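Local coordinates for protein benzoate transport porin BenP (PDB 5DL8) that probably forms a beta-barrel channel in the outer membrane of Acinetobacter baumannii through which small solutes such as benzoate pass, at residues 251-256 with 260-265; 219-222 with 226-229; 37-40 with 45-48; 299-302 with 307-310. All coordinates share one frame; numbering follows the deposited sequence.

Interaction 1 of 4, residues 251-256 with 260-265; sequences FNAKDD and FDIDAE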
# COMPACT_ATOMS: atom_id res chain seq x y z
N PHE A 251 -8.45 13.43 4.80
CA PHE A 251 -7.15 13.87 4.25
C PHE A 251 -7.19 15.36 3.80
O PHE A 251 -8.13 15.80 3.10
CB PHE A 251 -6.68 13.01 3.01
CG PHE A 251 -6.36 11.58 3.28
CD1 PHE A 251 -7.32 10.64 3.31
CD2 PHE A 251 -5.08 11.18 3.38
CE1 PHE A 251 -7.03 9.30 3.56
CE2 PHE A 251 -4.73 9.87 3.60
CZ PHE A 251 -5.69 8.91 3.69
N ASN A 252 -6.08 16.04 4.03
CA ASN A 252 -5.91 17.40 3.49
C ASN A 252 -4.53 17.47 2.87
O ASN A 252 -3.59 17.25 3.57
CB ASN A 252 -5.95 18.42 4.61
CG ASN A 252 -6.12 19.91 4.15
OD1 ASN A 252 -5.17 20.58 3.65
ND2 ASN A 252 -7.29 20.44 4.40
N ALA A 253 -4.48 17.85 1.59
CA ALA A 253 -3.21 18.05 0.79
C ALA A 253 -3.09 19.51 0.18
O ALA A 253 -3.94 19.99 -0.56
CB ALA A 253 -3.13 17.02 -0.33
N LYS A 254 -1.97 20.12 0.45
CA LYS A 254 -1.69 21.43 0.01
C LYS A 254 -0.26 21.64 -0.40
O LYS A 254 0.64 21.22 0.32
CB LYS A 254 -2.00 22.37 1.19
CG LYS A 254 -2.36 23.72 0.76
CD LYS A 254 -3.85 23.73 0.36
CE LYS A 254 -4.24 25.15 -0.20
NZ LYS A 254 -3.67 25.55 -1.57
N ASP A 255 0.01 22.38 -1.48
CA ASP A 255 1.47 22.37 -1.93
C ASP A 255 2.47 23.05 -0.94
O ASP A 255 2.05 23.94 -0.27
CB ASP A 255 1.65 22.84 -3.37
CG ASP A 255 1.34 24.16 -3.51
OD1 ASP A 255 0.74 24.70 -2.53
OD2 ASP A 255 1.70 24.72 -4.51
N ASP A 256 3.74 22.56 -0.86
CA ASP A 256 4.77 22.98 0.15
C ASP A 256 5.60 24.04 -0.53
O ASP A 256 6.38 23.72 -1.48
CB ASP A 256 5.73 21.89 0.68
CG ASP A 256 6.81 22.45 1.68
OD1 ASP A 256 6.48 23.12 2.67
OD2 ASP A 256 8.02 22.20 1.51
N PHE A 260 3.13 23.53 -7.50
CA PHE A 260 1.99 22.76 -8.02
C PHE A 260 0.56 23.27 -7.84
O PHE A 260 -0.40 22.83 -8.51
CB PHE A 260 2.08 21.26 -7.60
CG PHE A 260 3.37 20.60 -8.01
CD1 PHE A 260 3.59 20.21 -9.37
CD2 PHE A 260 4.38 20.40 -7.09
CE1 PHE A 260 4.79 19.59 -9.77
CE2 PHE A 260 5.60 19.81 -7.47
CZ PHE A 260 5.81 19.39 -8.82
N ASP A 261 0.26 24.18 -6.98
CA ASP A 261 -1.22 24.29 -6.80
C ASP A 261 -1.91 22.83 -6.55
O ASP A 261 -2.65 22.21 -7.39
CB ASP A 261 -1.86 25.11 -7.98
CG ASP A 261 -1.36 26.63 -8.02
OD1 ASP A 261 -0.49 27.06 -7.23
OD2 ASP A 261 -1.88 27.42 -8.80
N ILE A 262 -1.46 22.25 -5.46
CA ILE A 262 -2.15 21.14 -4.82
C ILE A 262 -3.12 21.81 -3.80
O ILE A 262 -2.72 22.67 -3.02
CB ILE A 262 -1.13 20.17 -4.29
CG1 ILE A 262 -0.39 19.43 -5.48
CG2 ILE A 262 -1.77 19.23 -3.33
CD1 ILE A 262 0.88 18.59 -5.14
N ASP A 263 -4.42 21.56 -3.96
CA ASP A 263 -5.48 22.05 -3.11
C ASP A 263 -6.61 20.96 -3.07
O ASP A 263 -7.59 20.99 -3.86
CB ASP A 263 -6.05 23.27 -3.72
CG ASP A 263 -7.19 23.84 -2.88
OD1 ASP A 263 -7.01 23.93 -1.66
OD2 ASP A 263 -8.22 24.20 -3.45
N ALA A 264 -6.48 20.00 -2.18
CA ALA A 264 -7.51 18.97 -2.09
C ALA A 264 -7.78 18.39 -0.72
O ALA A 264 -6.85 18.11 0.07
CB ALA A 264 -7.15 17.79 -3.05
N GLU A 265 -9.05 18.13 -0.50
CA GLU A 265 -9.49 17.35 0.72
C GLU A 265 -10.12 16.03 0.22
O GLU A 265 -10.82 16.03 -0.85
CB GLU A 265 -10.58 18.06 1.51
CG GLU A 265 -10.11 19.33 2.12
CD GLU A 265 -11.28 20.03 2.86
OE1 GLU A 265 -12.18 20.56 2.14
OE2 GLU A 265 -11.33 19.94 4.14
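D255 holds its CG between its own backbone N and carbonyl carbon (chi1 67°), a rotation that turns the carboxylate toward the returning chain, where OD2 receives the backbone N of D261 at 2.9 Å from above the carboxylate plane. K254 folds twice, at chi2 (81°) and chi4, and lies alongside D263; its NZ makes a long salt bridge of 3.7 Å to D263 OD1 and a weak hydrogen bond to I262 O. The same I262 O accepts the backbone N of D255 at 3.1 Å. Farther from the turn, A253 and A264 form a hydrogen-bonded antiparallel pair, with A253 N 2.8 Å from A264 O and A264 N 3.0 Å from A253 O. On the A253 face the contact is apolar, I262 CG2 standing 4.0 Å from A253 CB. The N252, K254, D263 and E265 face is polar: N252 ND2 and E265 OE2 both bond to Y250 OH, and D263 OD2 takes E290 N. P294 packs on A253 and I262. The segments close the hairpin of strands 243-255 and 263-275 in the barrel wall, strand 226-238 flanking the first and strand 278-288 the second.

Interaction 2 of 4, residues 219-222 with 226-229; sequences FGNL and YNKH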
# COMPACT_ATOMS: atom_id res chain seq x y z
N PHE A 219 0.97 13.56 10.03
CA PHE A 219 1.41 14.74 9.29
C PHE A 219 2.67 14.38 8.51
O PHE A 219 3.63 13.77 9.05
CB PHE A 219 1.66 15.99 10.13
CG PHE A 219 2.24 17.19 9.33
CD1 PHE A 219 1.48 17.89 8.39
CD2 PHE A 219 3.57 17.58 9.48
CE1 PHE A 219 2.01 19.02 7.66
CE2 PHE A 219 4.09 18.69 8.74
CZ PHE A 219 3.28 19.41 7.84
N GLY A 220 2.61 14.72 7.23
CA GLY A 220 3.77 14.49 6.35
C GLY A 220 4.19 15.73 5.56
O GLY A 220 3.38 16.29 4.83
N ASN A 221 5.45 16.11 5.72
CA ASN A 221 6.01 17.29 5.00
C ASN A 221 6.87 16.69 3.90
O ASN A 221 7.99 16.21 4.14
CB ASN A 221 6.76 18.27 5.97
CG ASN A 221 7.70 19.22 5.27
OD1 ASN A 221 8.81 19.31 5.64
ND2 ASN A 221 7.29 19.86 4.26
N LEU A 222 6.31 16.64 2.71
CA LEU A 222 7.07 16.14 1.59
C LEU A 222 7.84 17.32 0.96
O LEU A 222 7.27 18.02 0.25
CB LEU A 222 6.08 15.35 0.62
CG LEU A 222 6.66 14.55 -0.51
CD1 LEU A 222 7.72 13.53 -0.15
CD2 LEU A 222 5.51 13.92 -1.26
N TYR A 226 4.42 18.94 -1.33
CA TYR A 226 3.15 19.19 -0.63
C TYR A 226 3.21 18.66 0.82
O TYR A 226 4.05 17.81 1.22
CB TYR A 226 1.95 18.64 -1.43
CG TYR A 226 1.92 17.10 -1.67
CD1 TYR A 226 1.34 16.23 -0.74
CD2 TYR A 226 2.38 16.54 -2.87
CE1 TYR A 226 1.33 14.82 -0.95
CE2 TYR A 226 2.36 15.20 -3.12
CZ TYR A 226 1.88 14.33 -2.17
OH TYR A 226 1.83 12.98 -2.44
N ASN A 227 2.33 19.22 1.60
CA ASN A 227 2.11 18.86 3.01
C ASN A 227 0.80 18.19 3.20
O ASN A 227 -0.20 18.56 2.62
CB ASN A 227 2.23 20.13 3.84
CG ASN A 227 3.64 20.71 3.76
OD1 ASN A 227 4.64 19.97 3.68
ND2 ASN A 227 3.74 22.03 3.67
N LYS A 228 0.78 17.12 3.95
CA LYS A 228 -0.43 16.30 4.06
C LYS A 228 -0.81 16.05 5.51
O LYS A 228 0.02 15.68 6.33
CB LYS A 228 -0.20 15.03 3.32
CG LYS A 228 -1.28 13.94 3.41
CD LYS A 228 -0.58 12.69 2.88
CE LYS A 228 -1.44 11.43 2.62
NZ LYS A 228 -2.30 11.44 1.39
N HIS A 229 -2.07 16.30 5.81
CA HIS A 229 -2.71 15.92 7.12
C HIS A 229 -3.74 14.77 6.89
O HIS A 229 -4.52 14.78 5.92
CB HIS A 229 -3.45 17.10 7.81
CG HIS A 229 -2.58 18.25 8.15
ND1 HIS A 229 -2.19 18.53 9.45
CD2 HIS A 229 -2.06 19.23 7.38
CE1 HIS A 229 -1.40 19.60 9.45
NE2 HIS A 229 -1.32 20.05 8.22
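N221 ND2 gives N227 OD1 the shortest polar bond between the two strands, 2.7 Å with an N-H...O angle of 165°. The two side chains run the same way from a non-hydrogen-bonded antiparallel pair, with N227 OD1 close to the amide plane of N221 although the two amide planes are themselves well turned against each other. Both outer ends of the couple are held as well: N221 OD1 accepts from N201 ND2, and N227 ND2 donates to D256 OD1. Beside them, G220 and K228 exchange backbone bonds, G220 N to K228 O at 2.9 Å and K228 N to G220 O at the same length. Nearer the turn L222 N reaches Y226 O at 2.9 Å, whereas the return bond from Y226 N is weak.

On the L222 and Y226 face, the leucine swings CG away from its backbone N (chi1 -171°) and lays CD2 over the tyrosine ring, 4.1 Å from the centroid. On the N221 face, the F219 and H229 rings meet obliquely, planes 46° apart, with F219 CD1 over one face of the imidazole and 3.5 Å from H229 CE1. H229 ND1 is bonded to Y217 OH, and K228 NZ, on the other face, to Y293 OH.

This hairpin of strands 213-222 and 226-238 thus adds a row of side-chain hydrogen bonds to its backbone pairing, from N201 on strand 200-210 through N221 and N227 to D256, just past strand 243-255; because the N221 and N227 amides each donate and accept, their orientations are probably fixed.

Interaction 3 of 4, residues 37-40 with 45-48; sequences RDFD and KDTG. With CA (calcium ion), chain G.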
# COMPACT_ATOMS: atom_id res chain seq x y z
N ARG A 37 -3.07 -6.23 -18.36
CA ARG A 37 -4.09 -5.18 -18.56
C ARG A 37 -4.41 -5.04 -20.03
O ARG A 37 -3.59 -4.63 -20.81
CB ARG A 37 -3.63 -3.82 -17.96
CG ARG A 37 -4.64 -2.66 -18.12
CD ARG A 37 -4.29 -1.42 -17.27
NE ARG A 37 -4.37 -1.65 -15.87
CZ ARG A 37 -4.25 -0.72 -14.88
NH1 ARG A 37 -4.01 0.56 -15.15
NH2 ARG A 37 -4.37 -1.11 -13.58
N ASP A 38 -5.67 -5.25 -20.36
CA ASP A 38 -6.13 -5.27 -21.75
C ASP A 38 -7.11 -4.12 -21.97
O ASP A 38 -8.28 -4.19 -21.50
CB ASP A 38 -6.86 -6.64 -22.00
CG ASP A 38 -7.43 -6.78 -23.43
OD1 ASP A 38 -7.73 -5.76 -24.07
OD2 ASP A 38 -7.64 -7.92 -23.90
N PHE A 39 -6.69 -3.11 -22.71
CA PHE A 39 -7.60 -2.04 -23.19
C PHE A 39 -8.67 -2.52 -24.19
O PHE A 39 -8.40 -3.21 -25.10
CB PHE A 39 -6.79 -0.84 -23.65
CG PHE A 39 -5.90 -0.30 -22.55
CD1 PHE A 39 -6.38 0.59 -21.57
CD2 PHE A 39 -4.61 -0.63 -22.48
CE1 PHE A 39 -5.55 1.09 -20.56
CE2 PHE A 39 -3.75 -0.11 -21.51
CZ PHE A 39 -4.23 0.71 -20.51
N ASP A 40 -9.95 -2.17 -23.95
CA ASP A 40 -11.01 -2.41 -24.91
C ASP A 40 -10.69 -1.79 -26.30
O ASP A 40 -10.90 -2.40 -27.36
CB ASP A 40 -12.32 -1.85 -24.39
CG ASP A 40 -12.89 -2.63 -23.22
OD1 ASP A 40 -12.20 -3.29 -22.46
OD2 ASP A 40 -14.06 -2.58 -23.02
N LYS A 45 -2.18 -0.08 -26.61
CA LYS A 45 -1.38 -1.23 -26.29
C LYS A 45 -1.54 -1.85 -24.92
O LYS A 45 -1.33 -1.20 -23.88
CB LYS A 45 0.09 -0.88 -26.46
CG LYS A 45 1.01 -2.09 -26.78
CD LYS A 45 2.43 -1.68 -27.19
CE LYS A 45 2.41 -0.40 -28.05
NZ LYS A 45 3.76 0.02 -28.57
N ASP A 46 -1.81 -3.16 -24.95
CA ASP A 46 -2.01 -4.02 -23.77
C ASP A 46 -0.71 -4.12 -22.96
O ASP A 46 0.35 -4.11 -23.54
CB ASP A 46 -2.49 -5.38 -24.21
CG ASP A 46 -3.94 -5.36 -24.75
OD1 ASP A 46 -4.72 -4.31 -24.71
OD2 ASP A 46 -4.37 -6.46 -25.13
N THR A 47 -0.77 -4.08 -21.62
CA THR A 47 0.44 -4.18 -20.85
C THR A 47 0.39 -5.36 -19.91
O THR A 47 -0.68 -5.97 -19.65
CB THR A 47 0.60 -2.91 -20.02
OG1 THR A 47 -0.42 -2.89 -18.98
CG2 THR A 47 0.52 -1.65 -20.92
N GLY A 48 1.55 -5.61 -19.33
CA GLY A 48 1.74 -6.57 -18.29
C GLY A 48 3.03 -7.38 -18.48
O GLY A 48 3.81 -7.05 -19.36
CA CA G . -6.57 -4.83 -26.06
O HOH W 1 -4.66 -9.00 -23.85
O HOH W 2 -7.68 -6.79 -26.67
O HOH W 3 -8.27 -4.47 -27.61
O HOH W 4 -5.97 -2.67 -26.87
O HOH W 5 -5.41 -5.10 -28.28
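D38 and D46 bring their carboxylates side by side, planes 50° apart, onto one calcium ion. D38 binds through a single oxygen, OD1, 2.5 Å from the calcium. D46 grips unevenly with both of its own: OD1 lies 2.4 Å from the calcium and OD2 2.9 Å. The backbone O of F39, 2.6 Å from the calcium, is the remaining protein ligand, and four waters bring the coordination to eight, half of it from solvent at this surface turn. The cation probably offsets the repulsion between the two carboxylates.

In the second shell another water donates to D46 OD2 and more weakly to D38 OD2, tying the two acids together away from the ion. One calcium-bound water donates weakly to D38 OD2, another weakly to D40 O. F39 N makes a weak bond to D46 OD1, while the F39 ring presents its edge to the chain opposite, CE2 being 3.6 Å from K45 O. CG of D46 sits beside the backbone N (chi1 -71°), which carries the carboxylate across toward D38 and F39.

Behind the site, the hydrogen-bonded antiparallel pair R37 and T47 sets the spacing of the two chains: R37 N lies 2.7 Å from T47 O, and T47 N 3.0 Å from R37 O. The R37 side chain, bent at chi3, reaches a salt bridge with E396 and a cation-pi contact with F394. The calcium therefore fastens the turn between strands 25-39 and 47-65, beside strand 394-406, which pairs with strand 25-39; the second calcium, bound by V388, G391 and D393, lies about 9 Å from the F39 side chain.

Interaction 4 of 4, residues 299-302 with 307-310; sequences FLPE and NWNA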
# COMPACT_ATOMS: atom_id res chain seq x y z
N PHE A 299 3.97 4.98 -8.19
CA PHE A 299 2.80 4.09 -7.98
C PHE A 299 2.61 3.81 -6.50
O PHE A 299 2.05 2.73 -6.11
CB PHE A 299 2.91 2.74 -8.83
CG PHE A 299 3.30 2.98 -10.29
CD1 PHE A 299 2.40 3.62 -11.17
CD2 PHE A 299 4.60 2.70 -10.74
CE1 PHE A 299 2.82 3.96 -12.48
CE2 PHE A 299 5.01 3.03 -12.03
CZ PHE A 299 4.12 3.65 -12.89
N LEU A 300 3.05 4.76 -5.66
CA LEU A 300 2.91 4.58 -4.18
C LEU A 300 1.45 4.63 -3.83
O LEU A 300 0.80 5.62 -4.08
CB LEU A 300 3.74 5.63 -3.45
CG LEU A 300 5.23 5.78 -3.92
CD1 LEU A 300 6.06 6.66 -2.98
CD2 LEU A 300 5.82 4.37 -4.02
N PRO A 301 0.86 3.52 -3.34
CA PRO A 301 -0.63 3.58 -3.15
C PRO A 301 -0.95 4.27 -1.82
O PRO A 301 -0.10 4.29 -0.93
CB PRO A 301 -1.05 2.08 -3.03
CG PRO A 301 0.16 1.49 -2.34
CD PRO A 301 1.38 2.17 -2.98
N GLU A 302 -2.16 4.82 -1.70
CA GLU A 302 -2.63 5.46 -0.44
C GLU A 302 -3.61 4.46 0.12
O GLU A 302 -4.86 4.51 -0.10
CB GLU A 302 -3.24 6.84 -0.63
CG GLU A 302 -3.67 7.50 0.66
CD GLU A 302 -2.56 7.29 1.73
OE1 GLU A 302 -2.65 6.25 2.50
OE2 GLU A 302 -1.59 8.13 1.73
N ASN A 307 -11.06 2.59 0.42
CA ASN A 307 -11.00 1.50 -0.57
C ASN A 307 -9.94 1.70 -1.70
O ASN A 307 -10.32 1.87 -2.89
CB ASN A 307 -12.40 1.35 -1.18
CG ASN A 307 -12.51 0.19 -2.16
OD1 ASN A 307 -11.78 -0.80 -2.07
ND2 ASN A 307 -13.43 0.33 -3.09
N TRP A 308 -8.64 1.65 -1.34
CA TRP A 308 -7.56 1.82 -2.38
C TRP A 308 -7.70 0.65 -3.45
O TRP A 308 -7.96 -0.46 -3.12
CB TRP A 308 -6.14 1.92 -1.80
CG TRP A 308 -5.19 2.00 -2.85
CD1 TRP A 308 -4.43 0.92 -3.38
CD2 TRP A 308 -4.87 3.13 -3.62
NE1 TRP A 308 -3.66 1.36 -4.44
CE2 TRP A 308 -3.90 2.70 -4.64
CE3 TRP A 308 -5.22 4.48 -3.55
CZ2 TRP A 308 -3.31 3.59 -5.55
CZ3 TRP A 308 -4.61 5.40 -4.49
CH2 TRP A 308 -3.70 4.93 -5.50
N ASN A 309 -7.74 0.98 -4.73
CA ASN A 309 -8.04 -0.03 -5.75
C ASN A 309 -7.27 0.41 -7.00
O ASN A 309 -6.28 1.17 -6.90
CB ASN A 309 -9.55 -0.18 -5.93
CG ASN A 309 -10.28 1.16 -6.39
OD1 ASN A 309 -9.68 2.27 -6.61
ND2 ASN A 309 -11.58 1.07 -6.50
N ALA A 310 -7.68 -0.02 -8.18
CA ALA A 310 -6.85 0.15 -9.38
C ALA A 310 -6.73 1.55 -9.91
O ALA A 310 -5.73 1.88 -10.47
CB ALA A 310 -7.41 -0.73 -10.50
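P301 lies over one face of the W308 indole, a CH-pi contact inside the long loop that joins strands 278-288 and 319-328 of this beta-barrel porin. The contact is buried, its centre about 6 Å from the centre of the chain, so the loop folds into the barrel, consistent with the inward loops that narrow the channel in porins of the OprD family. P301 CB does the touching: it stands 3.4 Å from the centroid of the W308 five-membered ring, 29° off the ring normal. It is shifted toward the rim, and the approach is tight, with CB 3.3 Å from W308 CE2.

The indole reaches across because W308 keeps CG opposite its backbone N (chi1 177°), a direction that carries the ring to the other limb of the loop. Over the same face, but toward the benzene side, comes the backbone of E302, whose N lies 3.6 Å from W308 CE3. The proline and the following peptide together therefore spread along the bicyclic ring, a flat packing contact without hydrogen bonds between the two segments.

The E302 side chain leads off elsewhere: OE2 accepts from V139 N and OE1 from Y304 N, which holds the carboxylate and probably helps to position the peptide lying on the indole. On the other limb, N307 ND2 bonds to H322 ND1 and A310 N to E360 OE2, tethering the residues around W308 to the barrel wall. P301 also packs on D143. At the near end of the tryptophan side chain, E302 O comes to 3.4 Å from W308 CB, and over the pyrrole part of the same face P301 CB is 3.1 Å from W308 NE1.

Overall arrangement
Interactions 1 and 2 are partly buried neighbours in the barrel wall: strands 226-238 and 243-255 pair directly, with H229 O facing N252 N and N227 N facing K254 O, while I262 packs on Y226. Both are hairpin ends held by backbone pairing; interaction 1 divides into a polar and an apolar face, whereas both faces of interaction 2 mix polar and apolar groups. Interaction 3 is also a hairpin end but lies at the surface, about 20 Å in nearest atoms from interaction 1, and relies on a hydrated metal ion. Interaction 4, buried within the barrel, has ring packing in place of strand pairing. Its E302 touches the F251 ring of interaction 1 and forms a long, weak ion pair with K228 of interaction 2.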